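Local coordinates for protein CCMAN5 (Cellulosimicrobium cellulans, PDB 2XSG) that probably hydrolyses alpha-mannosidic linkages as a calcium-containing family 92 glycoside hydrolase, and enables mannose-6-phosphate modification of yeast-produced lysosomal enzymes, at residues A[170-175]-A[188-193]; A[200-205]-A[399-404]. All coordinates share one frame; numbering follows the deposited sequence.

Interaction 1: A[170-175]-A[188-193]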
loop_
_atom_site.group_PDB
_atom_site.type_symbol
_atom_site.label_atom_id
_atom_site.label_comp_id
_atom_site.label_asym_id
_atom_site.label_seq_id
_atom_site.Cartn_x
_atom_site.Cartn_y
_atom_site.Cartn_z
ATOM N N ARG A 170 16.301 1.663 15.078
ATOM C CA ARG A 170 17.524 2.237 14.557
ATOM C C ARG A 170 18.659 1.239 14.777
ATOM O O ARG A 170 18.893 0.799 15.910
ATOM C CB ARG A 170 17.818 3.582 15.251
ATOM C CG ARG A 170 19.271 4.084 15.175
ATOM C CD ARG A 170 19.771 4.330 13.724
ATOM N NE ARG A 170 19.084 5.473 13.136
ATOM C CZ ARG A 170 18.221 5.406 12.126
ATOM N NH1 ARG A 170 17.959 4.254 11.505
ATOM N NH2 ARG A 170 17.639 6.512 11.705
ATOM N N ARG A 171 19.339 0.877 13.696
ATOM C CA ARG A 171 20.461 -0.080 13.777
ATOM C C ARG A 171 21.819 0.608 13.801
ATOM O O ARG A 171 22.651 0.287 14.642
ATOM C CB ARG A 171 20.388 -1.151 12.668
ATOM C CG ARG A 171 19.135 -2.047 12.753
ATOM C CD ARG A 171 19.049 -2.759 14.116
ATOM N NE ARG A 171 17.754 -3.399 14.381
ATOM C CZ ARG A 171 17.420 -4.621 13.960
ATOM N NH1 ARG A 171 18.270 -5.331 13.232
ATOM N NH2 ARG A 171 16.231 -5.138 14.257
ATOM N N SER A 172 22.030 1.547 12.883
ATOM C CA SER A 172 23.244 2.357 12.869
ATOM C C SER A 172 22.986 3.668 12.121
ATOM O O SER A 172 22.060 3.757 11.298
ATOM C CB SER A 172 24.421 1.605 12.255
ATOM O OG SER A 172 24.183 1.316 10.890
ATOM N N SER A 173 23.794 4.680 12.418
ATOM C CA SER A 173 23.706 5.951 11.708
ATOM C C SER A 173 25.056 6.655 11.715
ATOM O O SER A 173 25.935 6.317 12.523
ATOM C CB SER A 173 22.635 6.857 12.343
ATOM O OG SER A 173 23.060 7.302 13.626
ATOM N N SER A 174 25.227 7.610 10.799
ATOM C CA SER A 174 26.435 8.445 10.769
ATOM C C SER A 174 26.118 9.825 10.255
ATOM O O SER A 174 25.117 10.039 9.557
ATOM C CB SER A 174 27.533 7.828 9.895
ATOM O OG SER A 174 27.136 7.842 8.525
ATOM N N VAL A 175 26.993 10.764 10.599
ATOM C CA VAL A 175 26.862 12.133 10.127
ATOM C C VAL A 175 28.264 12.730 9.957
ATOM O O VAL A 175 29.122 12.571 10.822
ATOM C CB VAL A 175 25.923 12.971 11.046
ATOM C CG1 VAL A 175 26.445 12.997 12.513
ATOM C CG2 VAL A 175 25.713 14.399 10.474
ATOM N N SER A 188 25.992 14.699 5.838
ATOM C CA SER A 188 25.800 13.475 5.062
ATOM C C SER A 188 26.225 12.249 5.830
ATOM O O SER A 188 27.058 12.334 6.750
ATOM C CB SER A 188 26.591 13.543 3.747
ATOM O OG SER A 188 27.983 13.510 4.014
ATOM N N GLY A 189 25.666 11.106 5.426
ATOM C CA GLY A 189 25.951 9.826 6.053
ATOM C C GLY A 189 24.912 8.784 5.693
ATOM O O GLY A 189 24.304 8.852 4.627
ATOM N N GLN A 190 24.702 7.827 6.593
ATOM C CA GLN A 190 23.773 6.734 6.347
ATOM C C GLN A 190 22.895 6.505 7.560
ATOM O O GLN A 190 23.268 6.838 8.701
ATOM C CB GLN A 190 24.539 5.454 6.003
ATOM C CG GLN A 190 25.395 4.885 7.154
ATOM C CD GLN A 190 24.608 3.930 8.061
ATOM O OE1 GLN A 190 23.532 3.453 7.694
ATOM N NE2 GLN A 190 25.143 3.655 9.241
ATOM N N VAL A 191 21.720 5.941 7.309
ATOM C CA VAL A 191 20.857 5.481 8.372
ATOM C C VAL A 191 20.475 4.050 8.042
ATOM O O VAL A 191 20.123 3.746 6.905
ATOM C CB VAL A 191 19.600 6.388 8.571
ATOM C CG1 VAL A 191 19.998 7.752 9.113
ATOM C CG2 VAL A 191 18.817 6.553 7.277
ATOM N N THR A 192 20.594 3.167 9.028
ATOM C CA THR A 192 20.192 1.769 8.859
ATOM C C THR A 192 19.087 1.475 9.863
ATOM O O THR A 192 19.248 1.676 11.076
ATOM C CB THR A 192 21.409 0.811 8.985
ATOM O OG1 THR A 192 22.345 1.118 7.946
ATOM C CG2 THR A 192 21.000 -0.681 8.885
ATOM N N GLY A 193 17.938 1.066 9.340
ATOM C CA GLY A 193 16.781 0.772 10.167
ATOM C C GLY A 193 16.325 -0.660 9.970
ATOM O O GLY A 193 16.945 -1.431 9.240
HETATM O O HOH W 1 28.901 10.107 7.527
#

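Interaction 2: A[200-205]-A[399-404]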
loop_
_atom_site.group_PDB
_atom_site.type_symbol
_atom_site.label_atom_id
_atom_site.label_comp_id
_atom_site.label_asym_id
_atom_site.label_seq_id
_atom_site.Cartn_x
_atom_site.Cartn_y
_atom_site.Cartn_z
ATOM N N TYR A 200 17.467 -2.220 6.286
ATOM C CA TYR A 200 17.645 -1.431 5.064
ATOM C C TYR A 200 18.622 -0.280 5.367
ATOM O O TYR A 200 18.704 0.188 6.492
ATOM C CB TYR A 200 16.304 -0.856 4.580
ATOM C CG TYR A 200 15.719 0.150 5.555
ATOM C CD1 TYR A 200 14.836 -0.245 6.557
ATOM C CD2 TYR A 200 16.071 1.502 5.479
ATOM C CE1 TYR A 200 14.321 0.687 7.462
ATOM C CE2 TYR A 200 15.574 2.429 6.390
ATOM C CZ TYR A 200 14.706 2.014 7.372
ATOM O OH TYR A 200 14.223 2.946 8.257
ATOM N N THR A 201 19.358 0.162 4.359
ATOM C CA THR A 201 20.216 1.332 4.507
ATOM C C THR A 201 19.916 2.378 3.432
ATOM O O THR A 201 19.753 2.042 2.252
ATOM C CB THR A 201 21.690 0.923 4.440
ATOM O OG1 THR A 201 21.961 0.023 5.524
ATOM C CG2 THR A 201 22.621 2.151 4.538
ATOM N N LEU A 202 19.852 3.636 3.855
ATOM C CA LEU A 202 19.740 4.784 2.944
ATOM C C LEU A 202 20.819 5.808 3.245
ATOM O O LEU A 202 21.152 6.047 4.416
ATOM C CB LEU A 202 18.362 5.437 3.068
ATOM C CG LEU A 202 17.188 4.695 2.417
ATOM C CD1 LEU A 202 15.906 5.382 2.826
ATOM C CD2 LEU A 202 17.324 4.677 0.866
ATOM N N TYR A 203 21.387 6.392 2.190
ATOM C CA TYR A 203 22.364 7.474 2.329
ATOM C C TYR A 203 21.662 8.810 2.162
ATOM O O TYR A 203 20.637 8.902 1.473
ATOM C CB TYR A 203 23.525 7.309 1.328
ATOM C CG TYR A 203 24.224 5.990 1.513
ATOM C CD1 TYR A 203 23.796 4.858 0.825
ATOM C CD2 TYR A 203 25.275 5.854 2.416
ATOM C CE1 TYR A 203 24.402 3.628 0.996
ATOM C CE2 TYR A 203 25.900 4.597 2.617
ATOM C CZ TYR A 203 25.454 3.498 1.894
ATOM O OH TYR A 203 26.056 2.264 2.050
ATOM N N TYR A 204 22.186 9.842 2.818
ATOM C CA TYR A 204 21.539 11.152 2.748
ATOM C C TYR A 204 22.564 12.287 2.573
ATOM O O TYR A 204 23.715 12.158 2.952
ATOM C CB TYR A 204 20.645 11.387 3.990
ATOM C CG TYR A 204 21.470 11.580 5.242
ATOM C CD1 TYR A 204 21.863 12.857 5.645
ATOM C CD2 TYR A 204 21.916 10.480 5.988
ATOM C CE1 TYR A 204 22.650 13.041 6.767
ATOM C CE2 TYR A 204 22.722 10.653 7.115
ATOM C CZ TYR A 204 23.085 11.936 7.490
ATOM O OH TYR A 204 23.869 12.131 8.595
ATOM N N THR A 205 22.108 13.403 2.003
ATOM C CA THR A 205 22.819 14.673 2.052
ATOM C C THR A 205 21.785 15.751 2.397
ATOM O O THR A 205 20.659 15.700 1.914
ATOM C CB THR A 205 23.537 15.005 0.706
ATOM O OG1 THR A 205 24.240 16.248 0.838
ATOM C CG2 THR A 205 22.525 15.138 -0.441
ATOM N N HIS A 399 18.247 -4.486 2.700
ATOM C CA HIS A 399 17.526 -3.943 1.540
ATOM C C HIS A 399 17.799 -2.453 1.193
ATOM O O HIS A 399 18.358 -1.717 2.005
ATOM C CB HIS A 399 16.043 -4.260 1.674
ATOM C CG HIS A 399 15.731 -5.678 1.325
ATOM N ND1 HIS A 399 16.096 -6.741 2.128
ATOM C CD2 HIS A 399 15.153 -6.214 0.229
ATOM C CE1 HIS A 399 15.730 -7.868 1.545
ATOM N NE2 HIS A 399 15.167 -7.577 0.389
ATOM N N SER A 400 17.448 -2.036 -0.029
ATOM C CA SER A 400 17.838 -0.706 -0.541
ATOM C C SER A 400 16.943 0.426 -0.044
ATOM O O SER A 400 17.322 1.595 -0.123
ATOM C CB SER A 400 17.927 -0.701 -2.087
ATOM O OG SER A 400 16.651 -0.702 -2.705
ATOM N N VAL A 401 15.762 0.057 0.460
ATOM C CA VAL A 401 14.743 0.984 0.991
ATOM C C VAL A 401 13.993 0.222 2.094
ATOM O O VAL A 401 14.054 -1.014 2.115
ATOM C CB VAL A 401 13.718 1.399 -0.088
ATOM C CG1 VAL A 401 14.378 2.188 -1.227
ATOM C CG2 VAL A 401 12.973 0.174 -0.636
ATOM N N PRO A 402 13.287 0.935 3.009
ATOM C CA PRO A 402 12.468 0.207 3.961
ATOM C C PRO A 402 11.513 -0.690 3.203
ATOM O O PRO A 402 10.999 -0.305 2.142
ATOM C CB PRO A 402 11.696 1.306 4.712
ATOM C CG PRO A 402 12.009 2.570 4.059
ATOM C CD PRO A 402 13.241 2.390 3.240
ATOM N N THR A 403 11.304 -1.891 3.723
ATOM C CA THR A 403 10.519 -2.892 3.007
ATOM C C THR A 403 9.844 -3.842 3.996
ATOM O O THR A 403 10.091 -3.775 5.208
ATOM C CB THR A 403 11.401 -3.636 1.991
ATOM O OG1 THR A 403 10.587 -4.346 1.045
ATOM C CG2 THR A 403 12.387 -4.597 2.701
ATOM N N VAL A 404 8.966 -4.705 3.502
ATOM C CA VAL A 404 8.163 -5.522 4.415
ATOM C C VAL A 404 8.337 -7.017 4.160
ATOM O O VAL A 404 9.011 -7.684 4.916
ATOM C CB VAL A 404 6.677 -5.142 4.379
ATOM C CG1 VAL A 404 5.903 -5.856 5.501
ATOM C CG2 VAL A 404 6.509 -3.619 4.483
#

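Interaction 1: A[170-175]-A[188-193]
T192 O receives the backbone NH groups of two successive residues of strand 170-175: R171 N at 2.7 Å and, more weakly, S172 N at 3.3 Å. In return, T192 N donates to S172 O. On the buried face, with R170, S173 and V191, the close packing is that of R170 on V191. Bends at chi2 and chi3 (61° and 69°) fold the R170 chain back across the neighbouring strand, so that one guanidinium face covers V191, with R170 NH2 3.7 Å from V191 CB. Its NH1 adds a weak bond to T192 O, while L163 O and D78 hold NE and NH2.

The more open face, with S172, Q190 and T192, is a polar network. Q190 NE2 reaches S172 OG at 3.0 Å, close to the amide plane, and Q190 OE1 accepts T192 OG1 at 2.6 Å. With an alanine here, both hydrogen bonds of the side-chain amide go, leaving S172 OG without this donor and probably freer to turn. Farther along, Q190 N is taken by S174 OG at 3.1 Å, and a water links that hydroxyl to S188 O. R171 and S172 together facing T192 make a classic beta bulge in an antiparallel hairpin.

Interaction 2: A[200-205]-A[399-404]
Y200 carries CG between its backbone N and carbonyl carbon (chi1 65°), which lays one face of its ring against P402. In this CH-pi contact P402 CB stands 3.9 Å from the centroid of the Y200 ring, only 14° off the normal, while P402 CA lies over the same face nearer the rim. P402 CD completes the cover, 3.7 Å from Y200 CD2. The phenol end is fixed separately, its OH bonded to D78 and N166. The P402 side chain is about 11 Å from a bound bis-tris propane.

L202 projects from the same side of the strand. Its CG sits beside the backbone N (chi1 -75°), and the two methyls divide the work: L202 CD1 meets P402 CD at 4.0 Å, whereas L202 CD2 lies 3.2 Å from S400 O. The backbones join through T201 N, which donates to H399 O at 3.2 Å, almost in line with the carbonyl bond. That oxygen also receives a CA-H contact from Y200. S400 OG also bonds to D349, and the H399 ring stacks on that of W406.

A single backbone bridge reinforced by proline-on-tyrosine CH-pi packing thus makes a buried contact between the beta-rich N-terminal region and a catalytic-region loop.

In the fold
Interaction 1 precedes interaction 2 along the chain; their centres lie about 10 Å apart, and both reach the same antiparallel sheet. Strands 169-179, 185-195 and 198-208 follow one another as neighbours: interaction 1 pairs the first two, and interaction 2 carries the third to the loop between helices 368-387 and 409-418. Two probable hydrogen bonds tie them directly: the carbonyl S174 O with Y204 OH at 2.6 Å, and the hydroxyls T192 OG1 and T201 OG1 at 2.7 Å. D78 serves both, taking R170 in interaction 1 and Y200 in interaction 2. A hairpin inside the N-terminal region is thereby coupled, through its next strand, to the catalytic region nearly two hundred residues later.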